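Local coordinates for ATP-dependent DNA ligase (PDB 6NHX), which seals breaks in double-stranded DNA at the expense of ATP and, together with Ku, repairs double-strand breaks by non-homologous end joining, at residues D6-M11 and R36-A41; A67-D72 and N136-T141; H73-D78 and F109-L114. The protein carries 1 engineered substitution. All blocks are in the same frame, centred on the assembly; numbering follows the deposited sequence.

Contact 1: residues D6-M11 and R36-A41; sequences DNLAPM and RLLVEA
Arg36 grips the backbone carbonyl of Met11 with both terminal nitrogens. NH2 of Arg36 lies 2.8 Å from Met11 O, in the carbonyl plane and on a lone pair. NH1 of Arg36 lies 3.0 Å from the same Met11 O and comes in nearly along the C=O axis. The oxygen sits close to the guanidinium plane, so this is an end-on, forked pair of hydrogen bonds to one acceptor. Arg36 NE instead makes a salt bridge to Asp78.

Pro10 packs on one face of the guanidinium. Its CB rests over the centre of the group, 3.5 Å from Arg36 CZ. The arginine chain leaves the strand with CG anti to the backbone N (chi1 -173°) and bends at chi2 (76°), which brings the face of the guanidinium against CB of Pro10. The two side chains slide past each other in opposite directions.

The apolar part belongs to Leu38. Its CD1 reaches CB of Leu8 at 3.6 Å and meets CD of Pro10 at 4.3 Å. Leu8 also touches Val76 and Leu112, so the 6-11 loop lies across the 35-42, 74-82 and 105-114 strands.

Arg36 belongs to the ATP pocket and touches the nucleotide. Bonds at its edge and a proline over one face restrict its rotation. Asp78 probably balances its buried charge.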
loop_
_atom_site.group_PDB
_atom_site.type_symbol
_atom_site.label_atom_id
_atom_site.label_comp_id
_atom_site.label_asym_id
_atom_site.label_seq_id
_atom_site.Cartn_x
_atom_site.Cartn_y
_atom_site.Cartn_z
ATOM N N ASP A 6 -8.473 19.033 -10.305
ATOM C CA ASP A 6 -9.202 18.047 -11.091
ATOM C C ASP A 6 -8.397 17.488 -12.254
ATOM O O ASP A 6 -8.913 16.635 -12.985
ATOM C CB ASP A 6 -10.522 18.636 -11.589
ATOM C CG ASP A 6 -11.552 18.761 -10.487
ATOM O OD1 ASP A 6 -11.473 17.994 -9.503
ATOM O OD2 ASP A 6 -12.440 19.630 -10.599
ATOM N N ASN A 7 -7.163 17.945 -12.454
ATOM C CA ASN A 7 -6.249 17.340 -13.417
ATOM C C ASN A 7 -5.100 16.598 -12.753
ATOM O O ASN A 7 -4.226 16.079 -13.456
ATOM C CB ASN A 7 -5.679 18.408 -14.356
ATOM C CG ASN A 7 -6.677 18.857 -15.401
ATOM O OD1 ASN A 7 -7.825 18.413 -15.413
ATOM N ND2 ASN A 7 -6.243 19.746 -16.290
ATOM N N LEU A 8 -5.093 16.514 -11.426
ATOM C CA LEU A 8 -3.922 16.076 -10.679
ATOM C C LEU A 8 -3.882 14.563 -10.540
ATOM O O LEU A 8 -4.904 13.921 -10.274
ATOM C CB LEU A 8 -3.969 16.680 -9.278
ATOM C CG LEU A 8 -3.341 18.044 -9.039
ATOM C CD1 LEU A 8 -3.247 18.263 -7.539
ATOM C CD2 LEU A 8 -1.971 18.121 -9.690
ATOM N N ALA A 9 -2.683 14.003 -10.689
ATOM C CA ALA A 9 -2.386 12.610 -10.409
ATOM C C ALA A 9 -1.142 12.539 -9.535
ATOM O O ALA A 9 -0.273 13.411 -9.618
ATOM C CB ALA A 9 -2.136 11.827 -11.707
ATOM N N PRO A 10 -1.040 11.523 -8.683
ATOM C CA PRO A 10 0.076 11.474 -7.731
ATOM C C PRO A 10 1.410 11.208 -8.411
ATOM O O PRO A 10 1.499 10.518 -9.431
ATOM C CB PRO A 10 -0.294 10.311 -6.804
ATOM C CG PRO A 10 -1.741 10.020 -7.071
ATOM C CD PRO A 10 -1.991 10.419 -8.488
ATOM N N MET A 11 2.449 11.791 -7.822
ATOM C CA MET A 11 3.829 11.465 -8.148
ATOM C C MET A 11 4.164 10.086 -7.583
ATOM O O MET A 11 3.640 9.669 -6.551
ATOM C CB MET A 11 4.721 12.519 -7.496
ATOM C CG MET A 11 6.194 12.421 -7.840
ATOM S SD MET A 11 7.071 13.855 -7.187
ATOM C CE MET A 11 8.767 13.412 -7.603
ATOM N N ARG A 36 -3.462 5.528 -1.934
ATOM C CA ARG A 36 -3.003 6.885 -2.197
ATOM C C ARG A 36 -4.185 7.799 -2.479
ATOM O O ARG A 36 -5.071 7.467 -3.271
ATOM C CB ARG A 36 -2.085 6.855 -3.418
ATOM C CG ARG A 36 -1.404 8.179 -3.687
ATOM C CD ARG A 36 -0.260 8.412 -2.724
ATOM N NE ARG A 36 0.563 9.550 -3.114
ATOM C CZ ARG A 36 1.575 9.486 -3.969
ATOM N NH1 ARG A 36 1.906 8.331 -4.528
ATOM N NH2 ARG A 36 2.263 10.579 -4.260
ATOM N N LEU A 37 -4.191 8.974 -1.846
ATOM C CA LEU A 37 -5.251 9.946 -2.071
ATOM C C LEU A 37 -4.669 11.337 -2.244
ATOM O O LEU A 37 -3.758 11.734 -1.514
ATOM C CB LEU A 37 -6.235 10.004 -0.902
ATOM C CG LEU A 37 -7.177 8.813 -0.737
ATOM C CD1 LEU A 37 -8.131 9.069 0.413
ATOM C CD2 LEU A 37 -7.940 8.507 -2.026
ATOM N N LEU A 38 -5.216 12.074 -3.205
ATOM C CA LEU A 38 -5.070 13.522 -3.262
ATOM C C LEU A 38 -6.322 14.119 -2.638
ATOM O O LEU A 38 -7.441 13.688 -2.942
ATOM C CB LEU A 38 -4.894 14.012 -4.704
ATOM C CG LEU A 38 -3.625 13.500 -5.406
ATOM C CD1 LEU A 38 -3.590 13.997 -6.838
ATOM C CD2 LEU A 38 -2.358 13.924 -4.670
ATOM N N VAL A 39 -6.134 15.098 -1.760
ATOM C CA VAL A 39 -7.216 15.635 -0.940
ATOM C C VAL A 39 -7.301 17.139 -1.169
ATOM O O VAL A 39 -6.322 17.860 -0.942
ATOM C CB VAL A 39 -6.984 15.345 0.548
ATOM C CG1 VAL A 39 -8.065 16.020 1.416
ATOM C CG2 VAL A 39 -6.910 13.834 0.796
ATOM N N GLU A 40 -8.462 17.608 -1.601
ATOM C CA GLU A 40 -8.728 19.032 -1.725
ATOM C C GLU A 40 -9.653 19.435 -0.589
ATOM O O GLU A 40 -10.761 18.908 -0.481
ATOM C CB GLU A 40 -9.400 19.331 -3.061
ATOM C CG GLU A 40 -9.738 20.791 -3.278
ATOM C CD GLU A 40 -10.661 20.951 -4.450
ATOM O OE1 GLU A 40 -10.195 21.424 -5.500
ATOM O OE2 GLU A 40 -11.848 20.579 -4.326
ATOM N N ALA A 41 -9.200 20.357 0.253
ATOM C CA ALA A 41 -10.028 20.921 1.315
ATOM C C ALA A 41 -10.320 22.383 0.999
ATOM O O ALA A 41 -9.387 23.171 0.816
ATOM C CB ALA A 41 -9.288 20.809 2.649
#

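Contact 2: residues A67-D72 and N136-T141; sequences AEDLAD and NATSLT
Leu70 and Thr138 make the close apolar contact between the turn before strand 74-82 and the turn that leaves helix 124-136, away from the annotated sites. CD2 of Leu70 meets the methyl CG2 of Thr138 at 3.6 Å, and the two side chains cross at about a right angle. In Thr138, CG2 is anti to the carbonyl carbon, while OG1 sits between backbone N and carbonyl carbon (chi1 64°). The methyl can thus face Leu70 while OG1 serves the turn. OG1 is hydrogen-bonded to Leu134 O in helix 124-136, and it accepts a weak bond from Leu140 N at 3.4 Å. Leu70 also packs on Leu134, Ala41 and Val75.

The outer side is polar and more open to solvent. Asp69 and Ser139 are exposed there. Asp69 lays its carboxylate against Thr138 and Ser139, with OD1 3.4 Å from Thr138 CA and OD2 3.5 Å from Ser139 CB. Ser139 OG stands 3.4 Å from CB of Asp69. These are van der Waals contacts.

No hydrogen bond or salt bridge joins the two loops. The contact rests on the Leu70-Thr138 methyl pairing and on the Asp69 side chain. Its polar groups lie on the solvent side, except Thr138 OG1, which is engaged within its own turn and helix.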
loop_
_atom_site.group_PDB
_atom_site.type_symbol
_atom_site.label_atom_id
_atom_site.label_comp_id
_atom_site.label_asym_id
_atom_site.label_seq_id
_atom_site.Cartn_x
_atom_site.Cartn_y
_atom_site.Cartn_z
ATOM N N ALA A 67 -11.393 18.377 6.816
ATOM C CA ALA A 67 -11.249 19.818 6.659
ATOM C C ALA A 67 -12.104 20.627 7.620
ATOM O O ALA A 67 -12.063 21.857 7.560
ATOM C CB ALA A 67 -11.587 20.244 5.229
ATOM N N GLU A 68 -12.885 19.983 8.491
ATOM C CA GLU A 68 -13.680 20.750 9.446
ATOM C C GLU A 68 -12.789 21.593 10.352
ATOM O O GLU A 68 -13.218 22.641 10.849
ATOM C CB GLU A 68 -14.578 19.818 10.261
ATOM C CG GLU A 68 -13.963 19.353 11.566
ATOM C CD GLU A 68 -14.991 18.891 12.579
ATOM O OE1 GLU A 68 -14.801 19.163 13.786
ATOM O OE2 GLU A 68 -15.984 18.251 12.171
ATOM N N ASP A 69 -11.547 21.156 10.564
ATOM C CA ASP A 69 -10.537 21.942 11.259
ATOM C C ASP A 69 -9.847 22.937 10.333
ATOM O O ASP A 69 -9.238 23.898 10.814
ATOM C CB ASP A 69 -9.483 20.988 11.836
ATOM C CG ASP A 69 -8.789 21.545 13.066
ATOM O OD1 ASP A 69 -8.140 22.604 12.963
ATOM O OD2 ASP A 69 -8.883 20.909 14.136
ATOM N N LEU A 70 -9.923 22.722 9.018
ATOM C CA LEU A 70 -9.268 23.564 8.025
ATOM C C LEU A 70 -10.239 24.525 7.357
ATOM O O LEU A 70 -10.012 24.932 6.213
ATOM C CB LEU A 70 -8.604 22.699 6.954
ATOM C CG LEU A 70 -7.496 21.729 7.344
ATOM C CD1 LEU A 70 -7.259 20.753 6.208
ATOM C CD2 LEU A 70 -6.233 22.498 7.662
ATOM N N ALA A 71 -11.313 24.905 8.054
ATOM C CA ALA A 71 -12.445 25.537 7.384
ATOM C C ALA A 71 -12.065 26.846 6.703
ATOM O O ALA A 71 -12.685 27.220 5.701
ATOM C CB ALA A 71 -13.600 25.739 8.365
ATOM N N ASP A 72 -11.063 27.555 7.222
ATOM C CA ASP A 72 -10.647 28.818 6.626
ATOM C C ASP A 72 -9.611 28.645 5.522
ATOM O O ASP A 72 -9.310 29.614 4.816
ATOM C CB ASP A 72 -10.083 29.770 7.691
ATOM C CG ASP A 72 -10.995 29.910 8.903
ATOM O OD1 ASP A 72 -10.546 29.591 10.026
ATOM O OD2 ASP A 72 -12.159 30.339 8.736
ATOM N N ASN A 136 0.676 21.527 12.539
ATOM C CA ASN A 136 0.874 21.891 13.938
ATOM C C ASN A 136 -0.277 22.731 14.472
ATOM O O ASN A 136 -0.471 22.797 15.689
ATOM C CB ASN A 136 2.156 22.707 14.103
ATOM C CG ASN A 136 3.411 21.896 13.884
ATOM O OD1 ASN A 136 3.402 20.666 13.956
ATOM N ND2 ASN A 136 4.514 22.591 13.608
ATOM N N ALA A 137 -1.026 23.388 13.593
ATOM C CA ALA A 137 -2.120 24.256 13.995
ATOM C C ALA A 137 -3.493 23.620 13.814
ATOM O O ALA A 137 -4.497 24.255 14.150
ATOM C CB ALA A 137 -2.050 25.572 13.216
ATOM N N THR A 138 -3.569 22.394 13.295
ATOM C CA THR A 138 -4.845 21.764 12.966
ATOM C C THR A 138 -4.819 20.305 13.419
ATOM O O THR A 138 -3.903 19.862 14.118
ATOM C CB THR A 138 -5.121 21.861 11.461
ATOM O OG1 THR A 138 -4.118 21.114 10.761
ATOM C CG2 THR A 138 -5.110 23.319 10.985
ATOM N N SER A 139 -5.833 19.546 12.983
ATOM C CA SER A 139 -5.982 18.117 13.247
ATOM C C SER A 139 -5.409 17.245 12.131
ATOM O O SER A 139 -5.509 16.013 12.197
ATOM C CB SER A 139 -7.462 17.770 13.408
ATOM O OG SER A 139 -8.121 17.850 12.155
ATOM N N LEU A 140 -4.857 17.854 11.096
ATOM C CA LEU A 140 -4.237 17.099 10.024
ATOM C C LEU A 140 -3.078 16.282 10.578
ATOM O O LEU A 140 -2.282 16.775 11.386
ATOM C CB LEU A 140 -3.718 18.091 8.990
ATOM C CG LEU A 140 -3.133 17.592 7.671
ATOM C CD1 LEU A 140 -4.135 16.764 6.891
ATOM C CD2 LEU A 140 -2.702 18.800 6.862
ATOM N N THR A 141 -2.970 15.033 10.119
ATOM C CA THR A 141 -1.951 14.079 10.565
ATOM C C THR A 141 -0.793 14.055 9.567
ATOM O O THR A 141 -0.966 13.614 8.423
ATOM C CB THR A 141 -2.586 12.695 10.710
ATOM O OG1 THR A 141 -3.715 12.780 11.587
ATOM C CG2 THR A 141 -1.585 11.686 11.269
#

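Contact 3: residues H73-D78 and F109-L114; sequences HHVVLD and FDLLYL. With ATP (adenosine-5'-triphosphate), chain B.
Phe109 lies flat between the adenine of ATP and Asp78. ATP N1 sits over the centre of one ring face, and Phe109 CE2 comes within 3.4 Å of ATP C6. Over the opposite face is Asp78 O. The carboxylate of Asp78 reaches the ring too, with CG 3.6 Å from Phe109 CE1 and the two planes 65° apart. The phenyl ring projects toward the base with CG between backbone N and carbonyl carbon (chi1 49°).

The next shell is backbone. Asp78 O accepts from both Phe109 N (2.8 Å) and Asp110 N (3.0 Å), a classic beta bulge. A second bulge sets Leu112 and Tyr113 opposite Val76, where Val76 N bonds to Tyr113 O and Val76 O accepts from Leu112 N. Asp110 OD1 accepts from Leu111 N at 2.9 Å.

Farther along, CE1 of Tyr113 stands over the centre of the His74 ring, 3.4 Å from its ND1. The rings are oblique, at 48°. One water bonds to Tyr113 OH and weakly to His74 ND1.

Outside partners fix the carboxylates: Asp78 OD2 is hydrogen-bonded to Tyr174 OH, and Asp110 OD1 makes a salt bridge to Arg127. Val75, Leu77, Leu111 and Leu114 share one sheet face, where helix 124-136 packs through Leu130, Leu131 and Leu134. On its other edge strand 74-82 pairs with strand 35-42.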
loop_
_atom_site.group_PDB
_atom_site.type_symbol
_atom_site.label_atom_id
_atom_site.label_comp_id
_atom_site.label_asym_id
_atom_site.label_seq_id
_atom_site.Cartn_x
_atom_site.Cartn_y
_atom_site.Cartn_z
ATOM N N HIS A 73 -9.067 27.449 5.355
ATOM C CA HIS A 73 -7.993 27.200 4.405
ATOM C C HIS A 73 -8.527 26.613 3.102
ATOM O O HIS A 73 -9.581 25.974 3.052
ATOM C CB HIS A 73 -6.979 26.211 4.989
ATOM C CG HIS A 73 -6.130 26.770 6.087
ATOM N ND1 HIS A 73 -5.142 27.705 5.865
ATOM C CD2 HIS A 73 -6.104 26.506 7.415
ATOM C CE1 HIS A 73 -4.556 28.005 7.011
ATOM N NE2 HIS A 73 -5.116 27.284 7.965
ATOM N N HIS A 74 -7.745 26.798 2.039
ATOM C CA HIS A 74 -7.932 26.056 0.797
ATOM C C HIS A 74 -6.615 25.343 0.522
ATOM O O HIS A 74 -5.607 25.998 0.240
ATOM C CB HIS A 74 -8.300 26.994 -0.346
ATOM C CG HIS A 74 -8.388 26.321 -1.681
ATOM N ND1 HIS A 74 -8.497 27.032 -2.857
ATOM C CD2 HIS A 74 -8.380 25.013 -2.029
ATOM C CE1 HIS A 74 -8.547 26.187 -3.872
ATOM N NE2 HIS A 74 -8.476 24.957 -3.398
ATOM N N VAL A 75 -6.606 24.015 0.650
ATOM C CA VAL A 75 -5.373 23.252 0.499
ATOM C C VAL A 75 -5.584 22.043 -0.398
ATOM O O VAL A 75 -6.696 21.519 -0.535
ATOM C CB VAL A 75 -4.752 22.798 1.841
ATOM C CG1 VAL A 75 -4.360 23.992 2.691
ATOM C CG2 VAL A 75 -5.701 21.869 2.585
ATOM N N VAL A 76 -4.494 21.605 -1.018
ATOM C CA VAL A 76 -4.423 20.304 -1.666
ATOM C C VAL A 76 -3.299 19.530 -0.999
ATOM O O VAL A 76 -2.157 20.000 -0.942
ATOM C CB VAL A 76 -4.192 20.429 -3.177
ATOM C CG1 VAL A 76 -3.959 19.059 -3.790
ATOM C CG2 VAL A 76 -5.368 21.117 -3.846
ATOM N N LEU A 77 -3.634 18.362 -0.466
ATOM C CA LEU A 77 -2.689 17.495 0.212
ATOM C C LEU A 77 -2.526 16.206 -0.572
ATOM O O LEU A 77 -3.411 15.790 -1.326
ATOM C CB LEU A 77 -3.199 17.137 1.612
ATOM C CG LEU A 77 -3.517 18.361 2.466
ATOM C CD1 LEU A 77 -4.617 18.028 3.458
ATOM C CD2 LEU A 77 -2.269 18.826 3.174
ATOM N N ASP A 78 -1.367 15.595 -0.395
ATOM C CA ASP A 78 -1.061 14.264 -0.896
ATOM C C ASP A 78 -0.767 13.388 0.308
ATOM O O ASP A 78 -0.104 13.822 1.251
ATOM C CB ASP A 78 0.172 14.356 -1.795
ATOM C CG ASP A 78 0.500 13.059 -2.523
ATOM O OD1 ASP A 78 -0.275 12.078 -2.474
ATOM O OD2 ASP A 78 1.578 13.037 -3.165
ATOM N N PHE A 109 1.535 13.529 3.450
ATOM C CA PHE A 109 2.977 13.642 3.263
ATOM C C PHE A 109 3.407 14.662 2.219
ATOM O O PHE A 109 4.617 14.846 2.017
ATOM C CB PHE A 109 3.672 12.281 3.048
ATOM C CG PHE A 109 3.026 11.391 2.012
ATOM C CD1 PHE A 109 2.967 11.768 0.666
ATOM C CD2 PHE A 109 2.544 10.119 2.372
ATOM C CE1 PHE A 109 2.394 10.923 -0.298
ATOM C CE2 PHE A 109 1.973 9.275 1.416
ATOM C CZ PHE A 109 1.898 9.674 0.088
ATOM N N ASP A 110 2.468 15.355 1.580
ATOM C CA ASP A 110 2.858 16.468 0.727
ATOM C C ASP A 110 1.761 17.522 0.750
ATOM O O ASP A 110 0.605 17.255 1.097
ATOM C CB ASP A 110 3.232 16.053 -0.701
ATOM C CG ASP A 110 4.468 16.776 -1.202
ATOM O OD1 ASP A 110 4.621 17.977 -0.865
ATOM O OD2 ASP A 110 5.289 16.149 -1.916
ATOM N N LEU A 111 2.158 18.736 0.374
ATOM C CA LEU A 111 1.272 19.888 0.294
ATOM C C LEU A 111 1.497 20.489 -1.080
ATOM O O LEU A 111 2.625 20.893 -1.405
ATOM C CB LEU A 111 1.633 20.903 1.379
ATOM C CG LEU A 111 0.799 22.187 1.412
ATOM C CD1 LEU A 111 -0.660 21.891 1.761
ATOM C CD2 LEU A 111 1.385 23.165 2.418
ATOM N N LEU A 112 0.459 20.482 -1.914
ATOM C CA LEU A 112 0.598 20.905 -3.302
ATOM C C LEU A 112 0.002 22.271 -3.584
ATOM O O LEU A 112 0.300 22.856 -4.634
ATOM C CB LEU A 112 -0.061 19.887 -4.242
ATOM C CG LEU A 112 0.344 18.426 -4.027
ATOM C CD1 LEU A 112 -0.256 17.544 -5.108
ATOM C CD2 LEU A 112 1.869 18.272 -3.961
ATOM N N TYR A 113 -0.827 22.789 -2.689
ATOM C CA TYR A 113 -1.451 24.087 -2.863
ATOM C C TYR A 113 -1.866 24.550 -1.481
ATOM O O TYR A 113 -2.393 23.757 -0.689
ATOM C CB TYR A 113 -2.674 23.960 -3.773
ATOM C CG TYR A 113 -3.441 25.248 -3.972
ATOM C CD1 TYR A 113 -4.414 25.653 -3.063
ATOM C CD2 TYR A 113 -3.214 26.051 -5.085
ATOM C CE1 TYR A 113 -5.108 26.808 -3.244
ATOM C CE2 TYR A 113 -3.916 27.217 -5.279
ATOM C CZ TYR A 113 -4.863 27.595 -4.347
ATOM O OH TYR A 113 -5.591 28.744 -4.498
ATOM N N LEU A 114 -1.609 25.821 -1.196
ATOM C CA LEU A 114 -1.948 26.391 0.107
ATOM C C LEU A 114 -2.390 27.833 -0.093
ATOM O O LEU A 114 -1.560 28.695 -0.409
ATOM C CB LEU A 114 -0.738 26.314 1.035
ATOM C CG LEU A 114 -0.811 27.019 2.392
ATOM C CD1 LEU A 114 -1.869 26.372 3.228
ATOM C CD2 LEU A 114 0.534 26.957 3.095
HETATM P PG ATP B . 3.284 1.739 -7.134
HETATM O O1G ATP B . 4.598 2.426 -6.823
HETATM O O2G ATP B . 2.949 1.622 -8.609
HETATM O O3G ATP B . 2.134 2.294 -6.312
HETATM P PB ATP B . 2.940 -0.591 -5.394
HETATM O O1B ATP B . 3.359 -2.035 -5.493
HETATM O O2B ATP B . 1.504 -0.214 -5.103
HETATM O O3B ATP B . 3.473 0.185 -6.704
HETATM P PA ATP B . 5.014 -0.379 -3.379
HETATM O O1A ATP B . 6.097 -0.917 -4.263
HETATM O O2A ATP B . 4.354 -1.157 -2.269
HETATM O O3A ATP B . 3.854 0.169 -4.328
HETATM O "O5'" ATP B . 5.442 1.099 -2.876
HETATM C "C5'" ATP B . 4.734 1.736 -1.816
HETATM C "C4'" ATP B . 3.469 2.430 -2.331
HETATM O "O4'" ATP B . 2.954 3.216 -1.256
HETATM C "C3'" ATP B . 3.719 3.382 -3.482
HETATM O "O3'" ATP B . 2.506 3.545 -4.210
HETATM C "C2'" ATP B . 4.006 4.659 -2.742
HETATM O "O2'" ATP B . 3.795 5.824 -3.552
HETATM C "C1'" ATP B . 3.019 4.603 -1.580
HETATM N N9 ATP B . 3.547 5.258 -0.366
HETATM C C8 ATP B . 3.509 4.759 0.895
HETATM N N7 ATP B . 4.051 5.639 1.782
HETATM C C5 ATP B . 4.418 6.719 1.066
HETATM C C6 ATP B . 5.066 7.987 1.375
HETATM N N6 ATP B . 5.446 8.266 2.627
HETATM N N1 ATP B . 5.284 8.839 0.362
HETATM C C2 ATP B . 4.928 8.574 -0.900
HETATM N N3 ATP B . 4.343 7.421 -1.262
HETATM C C4 ATP B . 4.092 6.473 -0.332
HETATM O O HOH W 1 -6.869 29.981 -2.041
#

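How the contacts relate
From the N terminus, contact 1 comes first. It closes a span of 24 residues that includes strands 12-15 and 26-31, laying 6-11 on strand 35-42, and ends before the others begin. Contact 2 then opens at 67-72 and closes at 136-141. Contact 3 lies wholly within that span, as its strands both fall between those two loops. Contacts 1 and 3 share one antiparallel sheet, in which 35-42 and 74-82 are neighbours. A probable hydrogen bond between Val39 O and Leu77 N, 2.8 Å apart, joins them. Contact 2 meets the helix-packed face of that sheet: Leu140 touches Leu77 and Leu70 touches Val75. Ala67 also touches Ala41. Together they tie the N-terminal loop, the sheet and helix 124-136.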